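Local coordinates for protein PBP5 (Haemophilus influenzae, PDB 3A3J) that removes the terminal D-alanine from the peptide chains of cell-wall precursors, acting as a D-alanyl-D-alanine carboxypeptidase of the penicillin-binding protein family, at residues R31-S36 and G141-N146; K132-T137 and Q147-R152; A251-F256 and F287-K292; T258-K263 and F283-I288. All blocks are in the same frame, centred on the assembly; numbering follows the deposited sequence.

Contact 1: R31-S36 and G141-N146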
loop_
_atom_site.group_PDB
_atom_site.type_symbol
_atom_site.label_atom_id
_atom_site.label_comp_id
_atom_site.label_asym_id
_atom_site.label_seq_id
_atom_site.Cartn_x
_atom_site.Cartn_y
_atom_site.Cartn_z
ATOM N N ARG A 31 3.595 5.406 16.748
ATOM C CA ARG A 31 2.143 5.604 16.548
ATOM C C ARG A 31 1.753 7.095 16.345
ATOM O O ARG A 31 2.221 7.992 17.059
ATOM C CB ARG A 31 1.342 4.997 17.718
ATOM C CG ARG A 31 1.477 3.495 17.699
ATOM C CD ARG A 31 0.979 2.828 18.916
ATOM N NE ARG A 31 0.926 1.393 18.640
ATOM C CZ ARG A 31 0.167 0.527 19.321
ATOM N NH1 ARG A 31 -0.571 0.961 20.328
ATOM N NH2 ARG A 31 0.143 -0.768 18.998
ATOM N N GLN A 32 0.890 7.320 15.366
ATOM C CA GLN A 32 0.500 8.627 14.949
ATOM C C GLN A 32 -1.006 8.628 14.710
ATOM O O GLN A 32 -1.587 7.614 14.289
ATOM C CB GLN A 32 1.182 8.949 13.606
ATOM C CG GLN A 32 2.621 9.370 13.737
ATOM C CD GLN A 32 2.711 10.817 14.082
ATOM O OE1 GLN A 32 1.874 11.597 13.681
ATOM N NE2 GLN A 32 3.703 11.178 14.824
ATOM N N TYR A 33 -1.634 9.779 14.956
ATOM C CA TYR A 33 -3.051 9.973 14.589
ATOM C C TYR A 33 -3.174 9.960 13.085
ATOM O O TYR A 33 -2.550 10.771 12.429
ATOM C CB TYR A 33 -3.571 11.306 15.140
ATOM C CG TYR A 33 -3.743 11.298 16.624
ATOM C CD1 TYR A 33 -5.024 11.272 17.205
ATOM C CD2 TYR A 33 -2.624 11.247 17.464
ATOM C CE1 TYR A 33 -5.174 11.225 18.596
ATOM C CE2 TYR A 33 -2.762 11.222 18.823
ATOM C CZ TYR A 33 -4.035 11.223 19.385
ATOM O OH TYR A 33 -4.147 11.205 20.748
ATOM N N PRO A 34 -3.962 9.033 12.512
ATOM C CA PRO A 34 -3.924 8.945 11.038
ATOM C C PRO A 34 -4.721 10.038 10.320
ATOM O O PRO A 34 -4.433 10.330 9.131
ATOM C CB PRO A 34 -4.532 7.579 10.739
ATOM C CG PRO A 34 -5.474 7.343 11.920
ATOM C CD PRO A 34 -4.796 7.972 13.119
ATOM N N ALA A 35 -5.748 10.582 10.988
ATOM C CA ALA A 35 -6.494 11.730 10.443
ATOM C C ALA A 35 -7.037 11.186 9.130
ATOM O O ALA A 35 -7.407 10.015 9.110
ATOM C CB ALA A 35 -5.601 12.895 10.233
ATOM N N SER A 36 -7.162 11.982 8.058
ATOM C CA SER A 36 -7.737 11.404 6.840
ATOM C C SER A 36 -7.003 10.220 6.149
ATOM O O SER A 36 -7.514 9.662 5.161
ATOM C CB SER A 36 -7.998 12.481 5.806
ATOM O OG SER A 36 -9.304 13.056 6.051
ATOM N N GLY A 141 -11.506 9.047 10.444
ATOM C CA GLY A 141 -10.207 9.435 10.985
ATOM C C GLY A 141 -10.219 10.587 11.983
ATOM O O GLY A 141 -9.170 11.114 12.354
ATOM N N LEU A 142 -11.412 10.981 12.449
ATOM C CA LEU A 142 -11.536 12.029 13.422
ATOM C C LEU A 142 -10.722 11.584 14.609
ATOM O O LEU A 142 -10.805 10.446 15.027
ATOM C CB LEU A 142 -13.008 12.171 13.809
ATOM C CG LEU A 142 -13.290 12.868 15.150
ATOM C CD1 LEU A 142 -12.682 14.308 14.991
ATOM C CD2 LEU A 142 -14.884 12.847 15.713
ATOM N N ASP A 143 -9.979 12.496 15.202
ATOM C CA ASP A 143 -8.953 12.100 16.129
ATOM C C ASP A 143 -9.540 11.408 17.334
ATOM O O ASP A 143 -10.586 11.784 17.825
ATOM C CB ASP A 143 -8.147 13.313 16.587
ATOM C CG ASP A 143 -7.109 13.782 15.520
ATOM O OD1 ASP A 143 -6.857 13.066 14.528
ATOM O OD2 ASP A 143 -6.527 14.872 15.685
ATOM N N ASP A 144 -8.801 10.491 17.896
ATOM C CA ASP A 144 -9.284 9.696 19.023
ATOM C C ASP A 144 -8.031 8.988 19.588
ATOM O O ASP A 144 -7.302 8.351 18.839
ATOM C CB ASP A 144 -10.341 8.689 18.504
ATOM C CG ASP A 144 -10.732 7.601 19.535
ATOM O OD1 ASP A 144 -10.049 7.449 20.561
ATOM O OD2 ASP A 144 -11.708 6.844 19.267
ATOM N N PRO A 145 -7.756 9.095 20.903
ATOM C CA PRO A 145 -6.437 8.467 21.200
ATOM C C PRO A 145 -6.365 6.935 21.014
ATOM O O PRO A 145 -5.283 6.365 21.076
ATOM C CB PRO A 145 -6.151 8.896 22.645
ATOM C CG PRO A 145 -7.545 9.118 23.258
ATOM C CD PRO A 145 -8.454 9.587 22.114
ATOM N N ASN A 146 -7.483 6.277 20.755
ATOM C CA ASN A 146 -7.492 4.838 20.544
ATOM C C ASN A 146 -7.361 4.502 19.067
ATOM O O ASN A 146 -7.416 3.316 18.636
ATOM C CB ASN A 146 -8.803 4.256 21.046
ATOM C CG ASN A 146 -8.962 4.392 22.543
ATOM O OD1 ASN A 146 -7.974 4.407 23.289
ATOM N ND2 ASN A 146 -10.214 4.519 23.000
HETATM O O HOH W 1 -6.893 10.734 13.554
#
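Y33 lays its phenol ring over the D143 side chain, the D144 carbonyl and P145. Its CG lies anti to the carbonyl carbon (chi1 -71°), and the ring crosses D143 at about a right angle, the ring and carboxylate planes 64° apart. Y33 CD1 meets D143 CG at 3.7 Å, its CE1 reaches D144 O at 3.6 Å, and its OH ends beside P145 CB, also 3.6 Å away. A long flat side chain suits a run of three residues. D144 OD1 takes the N-H of N146 from above the carboxylate plane, an Asx turn.

At the other end A35 CA lies 3.3 Å from G141 O and G141 CA 3.4 Å from A35 O, a reciprocal pair of CA-H...O contacts. G141, lacking a side chain (phi 103°), can press directly against A35 O. A water accepts from A35 N at 2.8 Å and also bridges to G141 O and D143 OD1, while D143 OD2 bonds to T206 of strand 197-206.

S36, expected to form the acyl-ester intermediate, bonds through OG to K39 NZ. The contact joins the loop between strand 25-26 and helix 38-51 to the loop between helices 115-128 and 151-164.

Contact 2: K132-T137 and Q147-R152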
loop_
_atom_site.group_PDB
_atom_site.type_symbol
_atom_site.label_atom_id
_atom_site.label_comp_id
_atom_site.label_asym_id
_atom_site.label_seq_id
_atom_site.Cartn_x
_atom_site.Cartn_y
_atom_site.Cartn_z
ATOM N N LYS A 132 0.938 -3.871 13.167
ATOM C CA LYS A 132 1.168 -4.070 14.566
ATOM C C LYS A 132 0.940 -2.754 15.267
ATOM O O LYS A 132 0.858 -2.664 16.486
ATOM C CB LYS A 132 2.632 -4.520 14.669
ATOM C CG LYS A 132 3.146 -4.576 16.075
ATOM C CD LYS A 132 4.635 -4.609 16.111
ATOM C CE LYS A 132 5.044 -4.173 17.520
ATOM N NZ LYS A 132 6.361 -4.746 17.785
ATOM N N ASN A 133 0.771 -1.693 14.480
ATOM C CA ASN A 133 0.712 -0.384 15.046
ATOM C C ASN A 133 -0.445 0.472 14.507
ATOM O O ASN A 133 -0.374 1.718 14.503
ATOM C CB ASN A 133 2.052 0.299 14.773
ATOM C CG ASN A 133 3.129 -0.167 15.736
ATOM O OD1 ASN A 133 2.939 -0.110 16.936
ATOM N ND2 ASN A 133 4.256 -0.625 15.210
ATOM N N THR A 134 -1.479 -0.207 14.045
ATOM C CA THR A 134 -2.660 0.438 13.602
ATOM C C THR A 134 -3.932 0.007 14.319
ATOM O O THR A 134 -4.159 -1.202 14.495
ATOM C CB THR A 134 -2.818 0.145 12.120
ATOM O OG1 THR A 134 -1.643 0.630 11.467
ATOM C CG2 THR A 134 -4.025 0.896 11.541
ATOM N N ASN A 135 -4.806 0.965 14.689
ATOM C CA ASN A 135 -6.153 0.589 15.134
ATOM C C ASN A 135 -7.185 1.666 14.767
ATOM O O ASN A 135 -7.008 2.817 15.088
ATOM C CB ASN A 135 -6.200 0.400 16.670
ATOM C CG ASN A 135 -7.566 -0.061 17.140
ATOM O OD1 ASN A 135 -7.965 -1.143 16.808
ATOM N ND2 ASN A 135 -8.311 0.788 17.792
ATOM N N PHE A 136 -8.267 1.274 14.127
ATOM C CA PHE A 136 -9.277 2.243 13.714
ATOM C C PHE A 136 -10.480 2.204 14.647
ATOM O O PHE A 136 -10.915 1.134 15.101
ATOM C CB PHE A 136 -9.712 1.977 12.281
ATOM C CG PHE A 136 -8.596 2.094 11.292
ATOM C CD1 PHE A 136 -7.983 3.333 11.056
ATOM C CD2 PHE A 136 -8.103 0.978 10.639
ATOM C CE1 PHE A 136 -6.935 3.457 10.151
ATOM C CE2 PHE A 136 -7.008 1.115 9.730
ATOM C CZ PHE A 136 -6.450 2.334 9.488
ATOM N N THR A 137 -11.044 3.379 14.886
ATOM C CA THR A 137 -12.305 3.495 15.625
ATOM C C THR A 137 -13.403 4.167 14.786
ATOM O O THR A 137 -14.492 4.261 15.258
ATOM C CB THR A 137 -12.130 4.332 16.887
ATOM O OG1 THR A 137 -11.614 5.609 16.514
ATOM C CG2 THR A 137 -11.177 3.670 17.981
ATOM N N GLN A 147 -7.235 5.560 18.273
ATOM C CA GLN A 147 -7.152 5.400 16.835
ATOM C C GLN A 147 -5.817 5.949 16.320
ATOM O O GLN A 147 -5.506 7.151 16.510
ATOM C CB GLN A 147 -8.333 6.121 16.195
ATOM C CG GLN A 147 -8.326 5.965 14.734
ATOM C CD GLN A 147 -9.537 6.517 14.107
ATOM O OE1 GLN A 147 -10.258 5.784 13.457
ATOM N NE2 GLN A 147 -9.758 7.856 14.239
ATOM N N TYR A 148 -5.005 5.063 15.705
ATOM C CA TYR A 148 -3.579 5.368 15.447
ATOM C C TYR A 148 -3.124 4.507 14.292
ATOM O O TYR A 148 -3.784 3.506 13.912
ATOM C CB TYR A 148 -2.629 5.093 16.689
ATOM C CG TYR A 148 -2.846 3.713 17.295
ATOM C CD1 TYR A 148 -2.201 2.598 16.777
ATOM C CD2 TYR A 148 -3.799 3.513 18.320
ATOM C CE1 TYR A 148 -2.450 1.326 17.281
ATOM C CE2 TYR A 148 -4.042 2.263 18.832
ATOM C CZ TYR A 148 -3.363 1.183 18.303
ATOM O OH TYR A 148 -3.596 -0.052 18.768
ATOM N N SER A 149 -2.017 4.922 13.693
ATOM C CA SER A 149 -1.396 4.111 12.680
ATOM C C SER A 149 0.051 4.490 12.763
ATOM O O SER A 149 0.503 5.185 13.723
ATOM C CB SER A 149 -1.984 4.362 11.284
ATOM O OG SER A 149 -1.613 3.318 10.360
ATOM N N SER A 150 0.782 4.099 11.744
ATOM C CA SER A 150 2.205 4.494 11.650
ATOM C C SER A 150 2.598 4.621 10.166
ATOM O O SER A 150 1.883 4.129 9.252
ATOM C CB SER A 150 3.059 3.433 12.357
ATOM O OG SER A 150 3.163 2.333 11.462
ATOM N N ALA A 151 3.769 5.232 9.920
ATOM C CA ALA A 151 4.238 5.472 8.576
ATOM C C ALA A 151 4.361 4.177 7.839
ATOM O O ALA A 151 3.924 4.050 6.695
ATOM C CB ALA A 151 5.620 6.226 8.657
ATOM N N ARG A 152 4.932 3.162 8.491
ATOM C CA ARG A 152 5.136 1.859 7.799
ATOM C C ARG A 152 3.801 1.162 7.551
ATOM O O ARG A 152 3.575 0.562 6.496
ATOM C CB ARG A 152 6.042 0.912 8.667
ATOM C CG ARG A 152 6.433 -0.398 7.893
ATOM C CD ARG A 152 6.680 -1.579 8.791
ATOM N NE ARG A 152 7.685 -1.241 9.795
ATOM C CZ ARG A 152 8.983 -1.470 9.578
ATOM N NH1 ARG A 152 9.884 -1.167 10.505
ATOM N NH2 ARG A 152 9.359 -2.018 8.405
HETATM O O HOH W 2 4.466 -0.113 12.591
#
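Q147 sits opposite F136 and sends its side chain to T137, beside a single antiparallel beta bridge that pairs N135 with Y148 just ahead of helix 151-164. Its CG is anti to the backbone N (chi1 -178°) and the chain runs on extended, which carries the amide past N135 to T137. Q147 CB touches T137 OG1 at 3.3 Å, its CG passes N135 O at 3.4 Å, and its OE1 accepts from T137 N at 2.9 Å. Q147 NE2, at the tip, lies 3.7 Å from T137 OG1 and close to L142 O. The T137 N-H stands above the amide plane rather than on a lone pair; T138 OG1 is a second partner of OE1. Glutamine has the length and the carbonyl that the position needs.

The bridge is a hydrogen-bonded pair, N135 N to Y148 O and Y148 N to N135 O. Y148 turns its ring back over its partner: one face covers N135 N near the ring's rim, CZ sits 3.4 Å from N135 CB, and N133 O lies at the ring edge beside CD1. Next along, S149 OG donates to T134 OG1, which bonds D153 OD2, linking bridge to helix. F136 packs on M122 and V126 of helix 115-128 and on M154.

S150 is the N-cap, its OG bonded to D153 N. A water accepts from N133 ND2 at 2.7 Å and lies 3.0 Å from S150 OG.

Contact 3: A251-F256 and F287-K292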
loop_
_atom_site.group_PDB
_atom_site.type_symbol
_atom_site.label_atom_id
_atom_site.label_comp_id
_atom_site.label_asym_id
_atom_site.label_seq_id
_atom_site.Cartn_x
_atom_site.Cartn_y
_atom_site.Cartn_z
ATOM N N ALA A 251 16.581 8.590 -7.738
ATOM C CA ALA A 251 17.955 9.000 -8.080
ATOM C C ALA A 251 18.925 7.909 -7.732
ATOM O O ALA A 251 19.837 7.637 -8.495
ATOM C CB ALA A 251 18.378 10.286 -7.331
ATOM N N ASN A 252 18.723 7.287 -6.567
ATOM C CA ASN A 252 19.730 6.462 -5.960
ATOM C C ASN A 252 19.532 4.933 -5.970
ATOM O O ASN A 252 20.381 4.209 -5.476
ATOM C CB ASN A 252 19.902 6.898 -4.520
ATOM C CG ASN A 252 20.608 8.230 -4.402
ATOM O OD1 ASN A 252 19.978 9.307 -4.416
ATOM N ND2 ASN A 252 21.925 8.177 -4.281
ATOM N N PHE A 253 18.430 4.405 -6.477
ATOM C CA PHE A 253 18.216 3.003 -6.219
ATOM C C PHE A 253 17.498 2.511 -7.420
ATOM O O PHE A 253 17.031 3.289 -8.199
ATOM C CB PHE A 253 17.330 2.799 -5.012
ATOM C CG PHE A 253 17.981 3.117 -3.672
ATOM C CD1 PHE A 253 18.607 2.121 -2.934
ATOM C CD2 PHE A 253 17.892 4.385 -3.138
ATOM C CE1 PHE A 253 19.183 2.400 -1.672
ATOM C CE2 PHE A 253 18.447 4.702 -1.889
ATOM C CZ PHE A 253 19.104 3.704 -1.140
ATOM N N GLU A 254 17.449 1.204 -7.592
ATOM C CA GLU A 254 16.732 0.637 -8.694
ATOM C C GLU A 254 16.215 -0.676 -8.169
ATOM O O GLU A 254 16.685 -1.165 -7.106
ATOM C CB GLU A 254 17.671 0.376 -9.866
ATOM C CG GLU A 254 18.881 -0.440 -9.494
ATOM C CD GLU A 254 19.830 -0.596 -10.664
ATOM O OE1 GLU A 254 19.853 0.315 -11.535
ATOM O OE2 GLU A 254 20.558 -1.623 -10.723
ATOM N N THR A 255 15.292 -1.255 -8.928
ATOM C CA THR A 255 14.590 -2.430 -8.506
ATOM C C THR A 255 14.536 -3.399 -9.671
ATOM O O THR A 255 14.254 -3.037 -10.770
ATOM C CB THR A 255 13.163 -2.058 -8.009
ATOM O OG1 THR A 255 13.289 -1.537 -6.671
ATOM C CG2 THR A 255 12.218 -3.267 -8.017
ATOM N N PHE A 256 14.855 -4.648 -9.448
ATOM C CA PHE A 256 14.713 -5.566 -10.542
ATOM C C PHE A 256 14.220 -6.939 -10.079
ATOM O O PHE A 256 14.363 -7.345 -8.927
ATOM C CB PHE A 256 15.990 -5.661 -11.413
ATOM C CG PHE A 256 17.101 -6.492 -10.803
ATOM C CD1 PHE A 256 17.357 -7.794 -11.269
ATOM C CD2 PHE A 256 17.908 -5.976 -9.794
ATOM C CE1 PHE A 256 18.400 -8.581 -10.721
ATOM C CE2 PHE A 256 18.934 -6.745 -9.239
ATOM C CZ PHE A 256 19.171 -8.059 -9.703
ATOM N N PHE A 287 11.624 -9.553 -6.295
ATOM C CA PHE A 287 12.188 -8.271 -6.755
ATOM C C PHE A 287 13.128 -7.825 -5.704
ATOM O O PHE A 287 12.876 -8.043 -4.524
ATOM C CB PHE A 287 11.136 -7.155 -6.935
ATOM C CG PHE A 287 10.099 -7.443 -8.000
ATOM C CD1 PHE A 287 10.291 -7.024 -9.309
ATOM C CD2 PHE A 287 8.898 -8.059 -7.663
ATOM C CE1 PHE A 287 9.354 -7.259 -10.274
ATOM C CE2 PHE A 287 7.968 -8.309 -8.635
ATOM C CZ PHE A 287 8.181 -7.914 -9.934
ATOM N N ILE A 288 14.221 -7.203 -6.101
ATOM C CA ILE A 288 15.076 -6.675 -5.068
ATOM C C ILE A 288 15.396 -5.230 -5.380
ATOM O O ILE A 288 15.257 -4.772 -6.515
ATOM C CB ILE A 288 16.364 -7.548 -4.834
ATOM C CG1 ILE A 288 17.296 -7.489 -6.046
ATOM C CG2 ILE A 288 15.966 -8.979 -4.478
ATOM C CD1 ILE A 288 18.796 -7.805 -5.652
ATOM N N THR A 289 15.784 -4.506 -4.361
ATOM C CA THR A 289 16.148 -3.139 -4.548
ATOM C C THR A 289 17.625 -2.941 -4.172
ATOM O O THR A 289 18.035 -3.261 -3.069
ATOM C CB THR A 289 15.217 -2.239 -3.676
ATOM O OG1 THR A 289 13.850 -2.434 -4.079
ATOM C CG2 THR A 289 15.623 -0.747 -3.780
ATOM N N ILE A 290 18.400 -2.366 -5.086
ATOM C CA ILE A 290 19.863 -2.195 -4.916
ATOM C C ILE A 290 20.302 -0.778 -5.289
ATOM O O ILE A 290 19.547 -0.074 -5.926
ATOM C CB ILE A 290 20.585 -3.161 -5.871
ATOM C CG1 ILE A 290 20.190 -2.821 -7.328
ATOM C CG2 ILE A 290 20.255 -4.619 -5.486
ATOM C CD1 ILE A 290 19.732 -4.010 -8.183
ATOM N N PRO A 291 21.532 -0.361 -4.910
ATOM C CA PRO A 291 21.996 0.928 -5.414
ATOM C C PRO A 291 21.872 0.950 -6.912
ATOM O O PRO A 291 22.058 -0.090 -7.561
ATOM C CB PRO A 291 23.450 0.984 -4.950
ATOM C CG PRO A 291 23.394 0.262 -3.630
ATOM C CD PRO A 291 22.441 -0.909 -3.880
ATOM N N LYS A 292 21.490 2.104 -7.458
ATOM C CA LYS A 292 21.346 2.279 -8.899
ATOM C C LYS A 292 22.671 1.936 -9.605
ATOM O O LYS A 292 23.744 2.109 -9.039
ATOM C CB LYS A 292 21.021 3.738 -9.206
ATOM C CG LYS A 292 20.216 3.942 -10.488
ATOM C CD LYS A 292 20.324 5.398 -10.925
ATOM C CE LYS A 292 18.959 6.036 -11.142
ATOM N NZ LYS A 292 18.239 5.412 -12.291
#
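T255 and T289 both hold OG1 beside the backbone N (chi1 -79° and -60°), and this shared rotation brings the two hydroxyls together at 2.8 Å between T255 OG1 and T289 OG1. They face each other in a non-hydrogen-bonded pair of antiparallel strands 253-256 and 287-291. Each has a further partner, D16 for T255 and S19 for T289, so a compact side chain carrying one hydroxyl suits both positions.

The flanking pairs, E254 with I290 and F256 with I288, are hydrogen-bonded: I290 N donates to E254 O at 2.9 Å, and I288 N to F256 O at 2.8 Å. Their side chains stand on the other face. E254 CG, set between its backbone N and carbonyl carbon (chi1 53°), rests on I290 CG1 at 3.5 Å, and its OE1 takes the N-H of G293. F256 lies side by side with I288, F256 CE2 against I288 CG1 at 3.7 Å.

Where helix 235-252 ends, K292 N donates to N252 O from above the carbonyl plane, and the bent lysine chain passes K292 CE within 3.2 Å of A251 O. F253 meets W248 edge to face.

The chemistry thus differs between the pairs: T255 and T289 give polar links to D16 and S19, whereas I288 and I290, on the face they share with E254 and F256, pack on A332 and I331 of strand 329-338.

Contact 4: T258-K263 and F283-I288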
loop_
_atom_site.group_PDB
_atom_site.type_symbol
_atom_site.label_atom_id
_atom_site.label_comp_id
_atom_site.label_asym_id
_atom_site.label_seq_id
_atom_site.Cartn_x
_atom_site.Cartn_y
_atom_site.Cartn_z
ATOM N N THR A 258 14.324 -10.642 -9.663
ATOM C CA THR A 258 15.263 -11.748 -9.670
ATOM C C THR A 258 14.627 -13.103 -9.902
ATOM O O THR A 258 15.327 -14.049 -10.264
ATOM C CB THR A 258 16.024 -11.844 -8.372
ATOM O OG1 THR A 258 15.092 -12.090 -7.329
ATOM C CG2 THR A 258 16.811 -10.558 -8.100
ATOM N N LEU A 259 13.326 -13.241 -9.663
ATOM C CA LEU A 259 12.628 -14.495 -9.986
ATOM C C LEU A 259 11.286 -14.265 -10.645
ATOM O O LEU A 259 10.535 -13.355 -10.257
ATOM C CB LEU A 259 12.435 -15.377 -8.747
ATOM C CG LEU A 259 13.675 -15.797 -7.947
ATOM C CD1 LEU A 259 13.280 -16.131 -6.479
ATOM C CD2 LEU A 259 14.369 -16.980 -8.637
ATOM N N GLU A 260 10.997 -15.107 -11.627
ATOM C CA GLU A 260 9.733 -15.124 -12.313
ATOM C C GLU A 260 8.905 -16.363 -11.944
ATOM O O GLU A 260 9.391 -17.506 -12.077
ATOM C CB GLU A 260 9.986 -15.097 -13.815
ATOM C CG GLU A 260 8.755 -15.316 -14.640
ATOM C CD GLU A 260 9.094 -15.455 -16.118
ATOM O OE1 GLU A 260 10.059 -14.808 -16.563
ATOM O OE2 GLU A 260 8.413 -16.214 -16.841
ATOM N N ALA A 261 7.651 -16.117 -11.521
ATOM C CA ALA A 261 6.670 -17.144 -11.100
ATOM C C ALA A 261 6.644 -18.311 -12.037
ATOM O O ALA A 261 6.491 -18.127 -13.243
ATOM C CB ALA A 261 5.243 -16.535 -11.014
ATOM N N GLY A 262 6.796 -19.525 -11.510
ATOM C CA GLY A 262 6.594 -20.707 -12.344
ATOM C C GLY A 262 7.801 -21.095 -13.161
ATOM O O GLY A 262 7.844 -22.188 -13.693
ATOM N N LYS A 263 8.793 -20.218 -13.288
ATOM C CA LYS A 263 9.968 -20.519 -14.099
ATOM C C LYS A 263 10.991 -21.498 -13.424
ATOM O O LYS A 263 11.368 -21.340 -12.262
ATOM C CB LYS A 263 10.695 -19.241 -14.438
ATOM C CG LYS A 263 11.659 -19.416 -15.562
ATOM C CD LYS A 263 12.832 -18.471 -15.401
ATOM C CE LYS A 263 13.718 -18.532 -16.616
ATOM N NZ LYS A 263 12.956 -17.874 -17.698
ATOM N N PHE A 283 7.383 -20.148 -7.305
ATOM C CA PHE A 283 6.038 -20.054 -7.860
ATOM C C PHE A 283 5.502 -18.594 -7.820
ATOM O O PHE A 283 4.395 -18.321 -8.300
ATOM C CB PHE A 283 5.089 -21.095 -7.212
ATOM C CG PHE A 283 5.289 -22.491 -7.757
ATOM C CD1 PHE A 283 4.867 -22.817 -9.065
ATOM C CD2 PHE A 283 6.014 -23.428 -7.039
ATOM C CE1 PHE A 283 5.088 -24.103 -9.611
ATOM C CE2 PHE A 283 6.242 -24.695 -7.544
ATOM C CZ PHE A 283 5.777 -25.043 -8.848
ATOM N N MET A 284 6.291 -17.678 -7.257
ATOM C CA MET A 284 5.965 -16.244 -7.363
ATOM C C MET A 284 7.163 -15.385 -7.745
ATOM O O MET A 284 8.343 -15.766 -7.474
ATOM C CB MET A 284 5.367 -15.736 -6.067
ATOM C CG MET A 284 3.802 -15.836 -6.072
ATOM S SD MET A 284 2.961 -14.967 -4.673
ATOM C CE MET A 284 3.415 -13.222 -4.959
ATOM N N ASP A 285 6.858 -14.244 -8.377
ATOM C CA ASP A 285 7.867 -13.245 -8.788
ATOM C C ASP A 285 8.606 -12.777 -7.580
ATOM O O ASP A 285 8.087 -12.878 -6.510
ATOM C CB ASP A 285 7.172 -12.027 -9.379
ATOM C CG ASP A 285 6.718 -12.245 -10.788
ATOM O OD1 ASP A 285 6.973 -13.322 -11.356
ATOM O OD2 ASP A 285 6.121 -11.304 -11.340
ATOM N N HIS A 286 9.822 -12.277 -7.737
ATOM C CA HIS A 286 10.553 -11.717 -6.617
ATOM C C HIS A 286 11.353 -10.544 -7.154
ATOM O O HIS A 286 11.720 -10.554 -8.341
ATOM C CB HIS A 286 11.548 -12.718 -6.017
ATOM C CG HIS A 286 12.128 -12.258 -4.721
ATOM N ND1 HIS A 286 11.557 -12.555 -3.500
ATOM C CD2 HIS A 286 13.215 -11.493 -4.448
ATOM C CE1 HIS A 286 12.257 -11.981 -2.529
ATOM N NE2 HIS A 286 13.267 -11.323 -3.081
ATOM N N PHE A 287 11.624 -9.553 -6.295
ATOM C CA PHE A 287 12.188 -8.271 -6.755
ATOM C C PHE A 287 13.128 -7.825 -5.704
ATOM O O PHE A 287 12.876 -8.043 -4.524
ATOM C CB PHE A 287 11.136 -7.155 -6.935
ATOM C CG PHE A 287 10.099 -7.443 -8.000
ATOM C CD1 PHE A 287 10.291 -7.024 -9.309
ATOM C CD2 PHE A 287 8.898 -8.059 -7.663
ATOM C CE1 PHE A 287 9.354 -7.259 -10.274
ATOM C CE2 PHE A 287 7.968 -8.309 -8.635
ATOM C CZ PHE A 287 8.181 -7.914 -9.934
ATOM N N ILE A 288 14.221 -7.203 -6.101
ATOM C CA ILE A 288 15.076 -6.675 -5.068
ATOM C C ILE A 288 15.396 -5.230 -5.380
ATOM O O ILE A 288 15.257 -4.772 -6.515
ATOM C CB ILE A 288 16.364 -7.548 -4.834
ATOM C CG1 ILE A 288 17.296 -7.489 -6.046
ATOM C CG2 ILE A 288 15.966 -8.979 -4.478
ATOM C CD1 ILE A 288 18.796 -7.805 -5.652
#
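H286 presents a ring edge to T258, whose OG1 lies near the imidazole plane, 3.5 Å from H286 CD2; I288 CG2 is also in that plane at the edge. H286 CB takes the apolar neighbour, L259 CD1, 3.9 Å away. The F283 ring is approached obliquely by G262 CA. T258 OG1 is hydrogen-bonded to Y324 OH, while its CG2 turns to I288 CG1 at 3.7 Å, threonine offering a hydroxyl and a methyl in different directions. A third flat group, the D285 carboxylate, uses OD1 to accept from A261 N at 2.9 Å, nearly along its C-O axis and almost straight (174°). The short aspartate reaches across to A261, the second residue of the turn.

That type II turn runs from E260 to K263, closed by K263 N to E260 O. G262, its third residue, has a positive phi (83°) easy for glycine. L259 packs on A334 of strand 329-338.

T258 N donates to H286 O at 2.9 Å, and L259 N reaches the same oxygen weakly at 3.4 Å, while H286 N returns a bond to L259 O. Two residues opposite one make a classic beta bulge, closing the two-stranded antiparallel ribbon 253-259 and 286-291.

In the fold
Contacts 1 and 2 form one continuous patch of the catalytic domain. Their centres are about 8 Å apart, their segments alternate along the chain, and they probably share hydrogen bonds: Q32 N to S149 O at 2.7 Å and N135 ND2 to N146 O at 2.8 Å. Contact 1 contains S36 itself, whereas in contact 2 the side chain of Q147 is about 10 Å from that of S36, so it is probably a second layer around the site. Contacts 3 and 4 lie along one ribbon, sharing F287 and I288, with centres about 16 Å apart. They are remote from catalysis: contact 1 lies about 33 Å from contact 3 and about 38 Å from contact 4, centre to centre.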